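PDB 6YJO: FAD-binding PCMH-type domain-containing protein from Gibberella zeae, which is probably an FAD-dependent oxidoreductase, belonging to a group of fungal flavo-enzymes that oxidise oligosaccharides, with its flavin held covalently. Local coordinates for residues Asp124-Asn129 / Ala138-Gly143; Val165-His170 / Ala228-Gln233. One frame throughout, in Å; residues are numbered along the deposited sequence.

Contact 1. Residues Asp124-Asn129 / Ala138-Gly143; sequences DTVTLN and AGARLG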
loop_
_atom_site.group_PDB
_atom_site.type_symbol
_atom_site.label_atom_id
_atom_site.label_comp_id
_atom_site.label_asym_id
_atom_site.label_seq_id
_atom_site.Cartn_x
_atom_site.Cartn_y
_atom_site.Cartn_z
ATOM N N ASP A 124 -0.481 15.691 10.988
ATOM C CA ASP A 124 -1.311 15.419 9.818
ATOM C C ASP A 124 -1.657 16.681 9.029
ATOM O O ASP A 124 -2.644 16.684 8.287
ATOM C CB ASP A 124 -2.599 14.699 10.233
ATOM C CG ASP A 124 -3.494 15.555 11.114
ATOM O OD1 ASP A 124 -3.141 16.722 11.384
ATOM O OD2 ASP A 124 -4.561 15.057 11.537
ATOM N N THR A 125 -0.873 17.747 9.154
ATOM C CA THR A 125 -1.205 18.990 8.470
ATOM C C THR A 125 -0.937 18.867 6.973
ATOM O O THR A 125 0.162 18.482 6.557
ATOM C CB THR A 125 -0.404 20.154 9.061
ATOM O OG1 THR A 125 -0.688 20.268 10.464
ATOM C CG2 THR A 125 -0.754 21.462 8.361
ATOM N N VAL A 126 -1.952 19.189 6.166
ATOM C CA VAL A 126 -1.832 19.264 4.713
ATOM C C VAL A 126 -1.696 20.728 4.323
ATOM O O VAL A 126 -2.296 21.608 4.953
ATOM C CB VAL A 126 -3.045 18.625 4.006
ATOM C CG1 VAL A 126 -2.900 18.739 2.492
ATOM C CG2 VAL A 126 -3.216 17.171 4.424
ATOM N N THR A 127 -0.900 20.993 3.290
ATOM C CA THR A 127 -0.675 22.349 2.798
ATOM C C THR A 127 -0.530 22.298 1.285
ATOM O O THR A 127 0.368 21.623 0.773
ATOM C CB THR A 127 0.573 22.968 3.443
ATOM O OG1 THR A 127 0.329 23.209 4.835
ATOM C CG2 THR A 127 0.941 24.276 2.765
ATOM N N LEU A 128 -1.415 23.004 0.581
ATOM C CA LEU A 128 -1.418 23.072 -0.877
ATOM C C LEU A 128 -0.790 24.393 -1.307
ATOM O O LEU A 128 -1.297 25.466 -0.964
ATOM C CB LEU A 128 -2.842 22.950 -1.427
ATOM C CG LEU A 128 -3.028 23.168 -2.932
ATOM C CD1 LEU A 128 -2.219 22.172 -3.758
ATOM C CD2 LEU A 128 -4.499 23.084 -3.304
ATOM N N ASN A 129 0.312 24.310 -2.049
ATOM C CA ASN A 129 0.999 25.485 -2.566
ATOM C C ASN A 129 0.357 25.946 -3.873
ATOM O O ASN A 129 -0.478 25.256 -4.463
ATOM C CB ASN A 129 2.482 25.181 -2.781
ATOM C CG ASN A 129 3.209 24.890 -1.484
ATOM O OD1 ASN A 129 3.194 25.700 -0.557
ATOM N ND2 ASN A 129 3.845 23.726 -1.410
ATOM N N ALA A 138 3.604 13.459 7.845
ATOM C CA ALA A 138 3.706 12.013 7.704
ATOM C C ALA A 138 2.558 11.249 8.357
ATOM O O ALA A 138 2.394 10.058 8.071
ATOM C CB ALA A 138 5.041 11.551 8.283
ATOM N N GLY A 139 1.760 11.891 9.202
ATOM C CA GLY A 139 0.669 11.235 9.887
ATOM C C GLY A 139 -0.690 11.390 9.252
ATOM O O GLY A 139 -1.653 10.783 9.732
ATOM N N ALA A 140 -0.809 12.188 8.195
ATOM C CA ALA A 140 -2.097 12.354 7.542
ATOM C C ALA A 140 -2.577 11.025 6.975
ATOM O O ALA A 140 -1.798 10.244 6.420
ATOM C CB ALA A 140 -2.003 13.398 6.427
ATOM N N ARG A 141 -3.868 10.761 7.134
ATOM C CA ARG A 141 -4.499 9.603 6.524
ATOM C C ARG A 141 -5.034 9.980 5.147
ATOM O O ARG A 141 -5.350 11.143 4.882
ATOM C CB ARG A 141 -5.614 9.072 7.431
ATOM C CG ARG A 141 -5.062 8.334 8.650
ATOM C CD ARG A 141 -6.042 8.235 9.820
ATOM N NE ARG A 141 -5.338 7.923 11.063
ATOM C CZ ARG A 141 -4.878 6.718 11.384
ATOM N NH1 ARG A 141 -5.049 5.695 10.558
ATOM N NH2 ARG A 141 -4.241 6.537 12.534
ATOM N N LEU A 142 -5.119 8.980 4.266
ATOM C CA LEU A 142 -5.411 9.242 2.859
ATOM C C LEU A 142 -6.675 10.076 2.691
ATOM O O LEU A 142 -6.720 10.985 1.854
ATOM C CB LEU A 142 -5.548 7.922 2.100
ATOM C CG LEU A 142 -4.301 7.045 1.972
ATOM C CD1 LEU A 142 -4.599 5.886 1.036
ATOM C CD2 LEU A 142 -3.103 7.846 1.487
ATOM N N GLY A 143 -7.712 9.784 3.474
ATOM C CA GLY A 143 -8.958 10.510 3.318
ATOM C C GLY A 143 -8.871 11.939 3.808
ATOM O O GLY A 143 -9.551 12.823 3.279
#
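In the FAD-binding domain of this PCMH-type flavoprotein, D124 and A140 meet where a β-hairpin is entered and left: D124 leads into strand 126-128, and A140 lies on the loop that carries the chain from the partner strand 133-137 to helix 142-152. D124 CA lies 3.9 Å from A140 CA, so the contact is made close to the backbone and without a cross-segment hydrogen bond. D124 CB packs 3.6 Å from A140 CA and 3.9 Å from G139 C, while A140 CB returns the contact at 3.8 Å from D124 O. With CG of D124 set between its backbone N and carbonyl carbon (chi1 65°), the carboxylate is carried away from the loop, and OD2 forms a salt bridge with R336. Antiparallel pairing of the hairpin strands holds the two ends side by side, and G139 adds a backbone hydrogen bond to M123. Two residues on from D124, at the start of the strand, V126 meets the loop more loosely through a single methyl, CG2, 4.4 Å from A140 CB. Both V126 and A140 also rest against helix 142-152, through L149 and V145 respectively, with R141 at the helix N-cap.

Contact 2. Residues Val165-His170 / Ala228-Gln233; sequences VGIAGH and AELGFQ. With FAD (flavin-adenine dinucleotide), chain C.
I167 faces L230 and F232 with different branches, a small example of how a β-branched residue can fill two sites at once. Its CG1 extends anti to the backbone N (chi1 -173°), which brings it within 4.0 Å of F232 CZ, at the far end of the phenyl ring; the approach to the ring is oblique. The terminal CD1 stays near the same atom, 4.1 Å from F232 CZ. The other branch, CG2, lies between backbone N and carbonyl carbon and meets L230 CD1 at 4.1 Å. The side chains of I167 and L230 run antiparallel, each passing alongside the other, and the same L230 methyl also approaches A168 CA. L230 and F232 both point from strand 226-236 toward the helix, and the contact between them and I167 is purely apolar.

The other side of the short helix belongs to the cofactor. G166, the N-cap residue, gives its N-H to FAD O2P at 2.6 Å, and G169 N donates a longer bond to O1P; the absence of side chains at both glycines lets the phosphate come this close, and the helix N-terminus would probably help to stabilise its charge. A168 CB presses on the adenine, 3.3 Å from N7A, while V165 CG2 lies 3.5 Å from C9 of the isoalloxazine. H170 swings its ring to the ribityl chain (chi1 -167°), where ND1 and O2' share a fairly straight hydrogen bond of 2.7 Å (160°). Flavin N1 lies in the plane of this ring, at its edge, and H170 NE2 bonds to G160 N. The glycine-rich helix start holding the flavin-side phosphate, backed by an antiparallel sheet, forms part of the FAD site of this PCMH-type domain.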
loop_
_atom_site.group_PDB
_atom_site.type_symbol
_atom_site.label_atom_id
_atom_site.label_comp_id
_atom_site.label_asym_id
_atom_site.label_seq_id
_atom_site.Cartn_x
_atom_site.Cartn_y
_atom_site.Cartn_z
ATOM N N VAL A 165 -5.935 4.667 5.759
ATOM C CA VAL A 165 -4.532 4.331 5.553
ATOM C C VAL A 165 -3.673 5.572 5.750
ATOM O O VAL A 165 -4.053 6.686 5.361
ATOM C CB VAL A 165 -4.347 3.722 4.153
ATOM C CG1 VAL A 165 -2.894 3.762 3.719
ATOM C CG2 VAL A 165 -4.880 2.291 4.137
ATOM N N GLY A 166 -2.514 5.388 6.383
ATOM C CA GLY A 166 -1.596 6.492 6.584
ATOM C C GLY A 166 -0.791 6.794 5.332
ATOM O O GLY A 166 -0.441 5.905 4.555
ATOM N N ILE A 167 -0.498 8.081 5.136
ATOM C CA ILE A 167 0.174 8.507 3.912
ATOM C C ILE A 167 1.599 7.972 3.865
ATOM O O ILE A 167 2.102 7.610 2.795
ATOM C CB ILE A 167 0.143 10.044 3.790
ATOM C CG1 ILE A 167 0.680 10.492 2.424
ATOM C CG2 ILE A 167 0.953 10.699 4.900
ATOM C CD1 ILE A 167 -0.158 10.018 1.246
ATOM N N ALA A 168 2.272 7.912 5.017
ATOM C CA ALA A 168 3.679 7.522 5.038
ATOM C C ALA A 168 3.864 6.097 4.530
ATOM O O ALA A 168 4.575 5.861 3.548
ATOM C CB ALA A 168 4.236 7.673 6.452
ATOM N N GLY A 169 3.230 5.129 5.192
ATOM C CA GLY A 169 3.366 3.747 4.766
ATOM C C GLY A 169 2.848 3.506 3.363
ATOM O O GLY A 169 3.400 2.688 2.624
ATOM N N HIS A 170 1.789 4.216 2.978
ATOM C CA HIS A 170 1.193 4.035 1.659
ATOM C C HIS A 170 2.155 4.464 0.554
ATOM O O HIS A 170 2.397 3.716 -0.402
ATOM C CB HIS A 170 -0.109 4.831 1.596
ATOM C CG HIS A 170 -0.982 4.492 0.428
ATOM N ND1 HIS A 170 -1.543 3.247 0.250
ATOM C CD2 HIS A 170 -1.405 5.248 -0.611
ATOM C CE1 HIS A 170 -2.272 3.247 -0.852
ATOM N NE2 HIS A 170 -2.203 4.449 -1.395
ATOM N N ALA A 228 8.852 12.708 8.275
ATOM C CA ALA A 228 7.964 13.604 9.002
ATOM C C ALA A 228 7.043 14.411 8.099
ATOM O O ALA A 228 5.956 14.796 8.536
ATOM C CB ALA A 228 8.780 14.580 9.863
ATOM N N GLU A 229 7.449 14.680 6.860
ATOM C CA GLU A 229 6.641 15.441 5.917
ATOM C C GLU A 229 6.972 14.958 4.513
ATOM O O GLU A 229 8.150 14.881 4.154
ATOM C CB GLU A 229 6.920 16.941 6.058
ATOM C CG GLU A 229 5.935 17.844 5.342
ATOM C CD GLU A 229 6.133 19.316 5.677
ATOM O OE1 GLU A 229 5.858 19.713 6.830
ATOM O OE2 GLU A 229 6.570 20.075 4.786
ATOM N N LEU A 230 5.949 14.614 3.735
ATOM C CA LEU A 230 6.115 14.187 2.351
ATOM C C LEU A 230 5.621 15.282 1.414
ATOM O O LEU A 230 4.668 16.002 1.733
ATOM C CB LEU A 230 5.353 12.883 2.068
ATOM C CG LEU A 230 5.728 11.649 2.902
ATOM C CD1 LEU A 230 4.906 11.579 4.192
ATOM C CD2 LEU A 230 5.556 10.364 2.097
ATOM N N GLY A 231 6.276 15.408 0.267
ATOM C CA GLY A 231 5.892 16.364 -0.761
ATOM C C GLY A 231 5.416 15.616 -1.995
ATOM O O GLY A 231 5.978 14.577 -2.353
ATOM N N PHE A 232 4.354 16.132 -2.615
ATOM C CA PHE A 232 3.803 15.567 -3.840
ATOM C C PHE A 232 3.363 16.680 -4.783
ATOM O O PHE A 232 3.027 17.786 -4.352
ATOM C CB PHE A 232 2.584 14.667 -3.571
ATOM C CG PHE A 232 2.782 13.666 -2.469
ATOM C CD1 PHE A 232 3.210 12.380 -2.749
ATOM C CD2 PHE A 232 2.503 14.000 -1.154
ATOM C CE1 PHE A 232 3.373 11.453 -1.737
ATOM C CE2 PHE A 232 2.667 13.078 -0.139
ATOM C CZ PHE A 232 3.101 11.805 -0.432
ATOM N N GLN A 233 3.343 16.360 -6.079
ATOM C CA GLN A 233 2.801 17.237 -7.112
ATOM C C GLN A 233 1.376 16.776 -7.404
ATOM O O GLN A 233 1.167 15.684 -7.941
ATOM C CB GLN A 233 3.668 17.195 -8.369
ATOM C CG GLN A 233 3.357 18.288 -9.388
ATOM C CD GLN A 233 3.683 19.680 -8.870
ATOM O OE1 GLN A 233 4.683 19.876 -8.173
ATOM N NE2 GLN A 233 2.836 20.651 -9.199
HETATM P PA FAD C . 1.743 1.675 9.202
HETATM O O1A FAD C . 1.636 0.380 9.914
HETATM O O2A FAD C . 1.689 2.906 10.122
HETATM O O5B FAD C . 3.041 1.720 8.310
HETATM C C5B FAD C . 3.378 0.634 7.421
HETATM C C4B FAD C . 4.854 0.667 7.135
HETATM O O4B FAD C . 5.269 2.037 6.912
HETATM C C3B FAD C . 5.734 0.142 8.266
HETATM O O3B FAD C . 6.898 -0.494 7.749
HETATM C C2B FAD C . 6.074 1.420 9.030
HETATM O O2B FAD C . 7.279 1.296 9.771
HETATM C C1B FAD C . 6.241 2.403 7.874
HETATM N N9A FAD C . 6.046 3.801 8.246
HETATM C C8A FAD C . 4.901 4.396 8.711
HETATM N N7A FAD C . 5.027 5.674 8.976
HETATM C C5A FAD C . 6.356 5.941 8.664
HETATM C C6A FAD C . 7.122 7.118 8.724
HETATM N N6A FAD C . 6.652 8.298 9.136
HETATM N N1A FAD C . 8.416 7.038 8.342
HETATM C C2A FAD C . 8.893 5.863 7.927
HETATM N N3A FAD C . 8.266 4.690 7.828
HETATM C C4A FAD C . 6.988 4.796 8.217
HETATM N N1 FAD C . -2.755 -0.422 -0.486
HETATM C C2 FAD C . -2.909 -0.121 -1.809
HETATM O O2 FAD C . -1.940 -0.053 -2.575
HETATM N N3 FAD C . -4.177 0.118 -2.316
HETATM C C4 FAD C . -5.357 0.083 -1.600
HETATM O O4 FAD C . -6.429 0.313 -2.156
HETATM C C4X FAD C . -5.181 -0.239 -0.197
HETATM N N5 FAD C . -6.243 -0.293 0.557
HETATM C C5X FAD C . -6.071 -0.595 1.899
HETATM C C6 FAD C . -7.189 -0.690 2.719
HETATM C C7 FAD C . -7.071 -0.961 4.076
HETATM C C7M FAD C . -8.311 -1.028 4.928
HETATM C C8 FAD C . -5.801 -1.217 4.619
HETATM C C8M FAD C . -5.626 -1.526 6.081
HETATM C C9 FAD C . -4.678 -1.149 3.799
HETATM C C9A FAD C . -4.805 -0.846 2.449
HETATM N N10 FAD C . -3.686 -0.764 1.598
HETATM C C10 FAD C . -3.837 -0.472 0.267
HETATM C "C1'" FAD C . -2.337 -1.047 2.104
HETATM C "C2'" FAD C . -1.562 0.191 2.528
HETATM O "O2'" FAD C . -1.062 0.869 1.377
HETATM C "C3'" FAD C . -0.385 -0.248 3.399
HETATM O "O3'" FAD C . -0.898 -1.026 4.475
HETATM C "C4'" FAD C . 0.437 0.901 3.980
HETATM O "O4'" FAD C . 1.829 0.596 3.903
HETATM C "C5'" FAD C . 0.052 1.168 5.416
HETATM O "O5'" FAD C . 0.565 2.454 5.812
HETATM P P FAD C . 0.206 3.062 7.211
HETATM O O1P FAD C . 1.145 4.231 7.520
HETATM O O2P FAD C . -1.250 3.345 7.266
HETATM O O3P FAD C . 0.558 1.817 8.158
#

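Overall arrangement
Contact 1 lies behind contact 2 as seen from the cofactor, with centres 7 Å apart, and the two are joined by backbone hydrogen bonds and by the side chain of L142, which packs on V165, I167 and H170. A138 N probably bonds to A228 O (2.8 Å), where strand 133-137 ends beside strand 226-236; these two strands and 126-128 belong to one antiparallel sheet. L142 N probably bonds to V165 O, also at 2.8 Å, tying the start of helix 142-152 to the loop ahead of helix 167-171. Between these bonds, A138 O packs 3.4 Å from A168 CB. Contact 2 supplies several direct FAD ligands, whereas contact 1 reaches the pocket through A138, whose O also bonds to S99, another FAD-binding residue.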